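Local coordinates for non-toxic crystal protein (Bacillus thuringiensis, PDB 2D42) that forms part of parasporal inclusions as a non-toxic crystal protein whose structure closely resembles beta-pore-forming toxins, at residues 96-101 / 124-129. Numbering follows the deposited sequence.
Sequences GTNITG and VTNENK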
ATOM      1  N   GLY A  96       1.456 -19.444  -0.416  1.00 31.38           N
ATOM      2  CA  GLY A  96       2.795 -19.912  -0.730  1.00 31.97           C
ATOM      3  C   GLY A  96       3.565 -19.043  -1.708  1.00 32.48           C
ATOM      4  O   GLY A  96       4.745 -19.289  -1.960  1.00 34.67           O
ATOM      5  N   THR A  97       2.912 -18.029  -2.265  1.00 32.81           N
ATOM      6  CA  THR A  97       3.569 -17.130  -3.218  1.00 32.79           C
ATOM      7  C   THR A  97       3.395 -15.674  -2.800  1.00 32.31           C
ATOM      8  O   THR A  97       2.288 -15.248  -2.467  1.00 30.38           O
ATOM      9  CB  THR A  97       2.981 -17.285  -4.635  1.00 35.25           C
ATOM     10  OG1 THR A  97       3.140 -18.639  -5.071  1.00 38.77           O
ATOM     11  CG2 THR A  97       3.690 -16.355  -5.618  1.00 36.08           C
ATOM     12  N   ASN A  98       4.477 -14.903  -2.813  1.00 32.23           N
ATOM     13  CA  ASN A  98       4.350 -13.506  -2.427  1.00 31.82           C
ATOM     14  C   ASN A  98       3.680 -12.709  -3.530  1.00 30.23           C
ATOM     15  O   ASN A  98       3.953 -12.911  -4.708  1.00 31.75           O
ATOM     16  CB  ASN A  98       5.709 -12.909  -2.076  1.00 31.52           C
ATOM     17  CG  ASN A  98       6.133 -13.252  -0.666  1.00 33.74           C
ATOM     18  OD1 ASN A  98       5.340 -13.149   0.272  1.00 33.14           O
ATOM     19  ND2 ASN A  98       7.383 -13.655  -0.501  1.00 33.98           N
ATOM     20  N   ILE A  99       2.776 -11.823  -3.135  1.00 29.61           N
ATOM     21  CA  ILE A  99       2.058 -10.986  -4.090  1.00 29.70           C
ATOM     22  C   ILE A  99       2.145  -9.528  -3.662  1.00 30.65           C
ATOM     23  O   ILE A  99       1.743  -9.171  -2.556  1.00 31.17           O
ATOM     24  CB  ILE A  99       0.567 -11.341  -4.156  1.00 29.88           C
ATOM     25  CG1 ILE A  99       0.381 -12.834  -4.410  1.00 29.16           C
ATOM     26  CG2 ILE A  99      -0.102 -10.542  -5.266  1.00 28.13           C
ATOM     27  CD1 ILE A  99      -1.039 -13.290  -4.165  1.00 27.31           C
ATOM     28  N   THR A 100       2.678  -8.691  -4.537  1.00 30.96           N
ATOM     29  CA  THR A 100       2.782  -7.276  -4.241  1.00 32.78           C
ATOM     30  C   THR A 100       1.585  -6.542  -4.832  1.00 32.48           C
ATOM     31  O   THR A 100       1.326  -6.633  -6.026  1.00 33.17           O
ATOM     32  CB  THR A 100       4.069  -6.692  -4.822  1.00 33.41           C
ATOM     33  OG1 THR A 100       5.194  -7.262  -4.141  1.00 35.10           O
ATOM     34  CG2 THR A 100       4.090  -5.179  -4.650  1.00 36.20           C
ATOM     35  N   GLY A 101       0.841  -5.836  -3.986  1.00 32.97           N
ATOM     36  CA  GLY A 101      -0.309  -5.089  -4.469  1.00 33.69           C
ATOM     37  C   GLY A 101      -0.058  -3.585  -4.505  1.00 33.91           C
ATOM     38  O   GLY A 101       0.791  -3.071  -3.774  1.00 31.05           O
ATOM     39  N   VAL A 124       0.297  -8.792   1.400  1.00 27.07           N
ATOM     40  CA  VAL A 124      -0.451  -9.319   2.536  1.00 26.23           C
ATOM     41  C   VAL A 124       0.127 -10.692   2.867  1.00 24.43           C
ATOM     42  O   VAL A 124      -0.230 -11.296   3.877  1.00 22.11           O
ATOM     43  CB  VAL A 124      -1.959  -9.493   2.196  1.00 27.74           C
ATOM     44  CG1 VAL A 124      -2.145 -10.615   1.163  1.00 23.91           C
ATOM     45  CG2 VAL A 124      -2.745  -9.800   3.463  1.00 24.89           C
ATOM     46  N   THR A 125       1.044 -11.148   2.017  1.00 25.55           N
ATOM     47  CA  THR A 125       1.658 -12.468   2.144  1.00 27.78           C
ATOM     48  C   THR A 125       2.889 -12.604   3.025  1.00 29.26           C
ATOM     49  O   THR A 125       3.378 -13.716   3.233  1.00 27.55           O
ATOM     50  CB  THR A 125       2.017 -13.029   0.760  1.00 28.45           C
ATOM     51  OG1 THR A 125       2.921 -12.133   0.103  1.00 30.76           O
ATOM     52  CG2 THR A 125       0.762 -13.189  -0.087  1.00 29.30           C
ATOM     53  N   ASN A 126       3.404 -11.489   3.530  1.00 28.63           N
ATOM     54  CA  ASN A 126       4.566 -11.548   4.404  1.00 30.68           C
ATOM     55  C   ASN A 126       4.638 -10.299   5.279  1.00 29.92           C
ATOM     56  O   ASN A 126       3.882  -9.347   5.083  1.00 30.37           O
ATOM     57  CB  ASN A 126       5.848 -11.711   3.577  1.00 31.05           C
ATOM     58  CG  ASN A 126       6.167 -10.486   2.748  1.00 32.74           C
ATOM     59  OD1 ASN A 126       6.385  -9.399   3.289  1.00 29.36           O
ATOM     60  ND2 ASN A 126       6.203 -10.654   1.430  1.00 30.30           N
ATOM     61  N   GLU A 127       5.545 -10.298   6.246  1.00 31.13           N
ATOM     62  CA  GLU A 127       5.661  -9.162   7.142  1.00 31.58           C
ATOM     63  C   GLU A 127       6.844  -8.263   6.832  1.00 31.55           C
ATOM     64  O   GLU A 127       7.303  -7.525   7.701  1.00 29.68           O
ATOM     65  CB  GLU A 127       5.742  -9.650   8.591  1.00 34.96           C
ATOM     66  CG  GLU A 127       4.508 -10.413   9.047  1.00 38.46           C
ATOM     67  CD  GLU A 127       4.623 -10.917  10.474  1.00 40.88           C
ATOM     68  OE1 GLU A 127       4.894 -10.096  11.373  1.00 43.55           O
ATOM     69  OE2 GLU A 127       4.435 -12.130  10.703  1.00 41.54           O
ATOM     70  N   ASN A 128       7.335  -8.318   5.596  1.00 31.14           N
ATOM     71  CA  ASN A 128       8.465  -7.488   5.210  1.00 32.58           C
ATOM     72  C   ASN A 128       8.013  -6.065   4.902  1.00 33.33           C
ATOM     73  O   ASN A 128       6.842  -5.809   4.623  1.00 32.65           O
ATOM     74  CB  ASN A 128       9.180  -8.055   3.974  1.00 34.48           C
ATOM     75  CG  ASN A 128       9.623  -9.504   4.152  1.00 37.69           C
ATOM     76  OD1 ASN A 128      10.065  -9.906   5.226  1.00 37.18           O
ATOM     77  ND2 ASN A 128       9.521 -10.287   3.080  1.00 37.69           N
ATOM     78  N   LYS A 129       8.965  -5.146   4.923  1.00 35.14           N
ATOM     79  CA  LYS A 129       8.694  -3.748   4.645  1.00 35.09           C
ATOM     80  C   LYS A 129       8.767  -3.514   3.139  1.00 34.58           C
ATOM     81  O   LYS A 129       9.697  -3.967   2.478  1.00 34.68           O
ATOM     82  CB  LYS A 129       9.725  -2.887   5.380  1.00 37.60           C
ATOM     83  CG  LYS A 129       9.538  -1.394   5.263  1.00 41.68           C
ATOM     84  CD  LYS A 129      10.494  -0.667   6.220  1.00 45.99           C
ATOM     85  CE  LYS A 129      10.374   0.856   6.128  1.00 46.54           C
ATOM     86  NZ  LYS A 129      10.794   1.405   4.806  1.00 46.82           N
TER
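N98 sets its side-chain oxygen between the hydroxyl of T125 and the side-chain N-H of N126, joining two loops of this elongated, aerolysin/ETX-like beta fold: one leads from strand 71-94 into strand 101-109, the other from strand 114-122 into strand 129-146. Two donors grip that oxygen. The T125 hydroxyl gives its proton to N98 OD1 at 2.6 Å (OG1 to OD1), in the carbonyl plane and on a lone pair. N126 ND2 reaches the same OD1 at 2.9 Å, nearly straight at 169° but from above the carbonyl plane of N98, while OD1 itself lies close to the plane of the N126 amide; the two amide planes stand almost perpendicular, 85° apart. With its CG anti to the carbonyl carbon (chi1 -81°), N98 swings its amide back to the 124-129 loop.

T125 also works as an acceptor, taking the backbone N-H of I99 at a longer 3.3 Å (N to OG1), so one buried hydroxyl ties both a side chain and the main chain of 96-101. T125 CG2 lies 3.5 Å from T97 O. Next to these bonds in sequence, the side chains of I99 and V124 both touch L40 of strand 36-43. N126 is held at either end of its amide: ND2 also bonds to the hydroxyl of Y130, and OD1 closes an Asx turn by accepting the backbone N of N128, 2.7 Å from N to OD1.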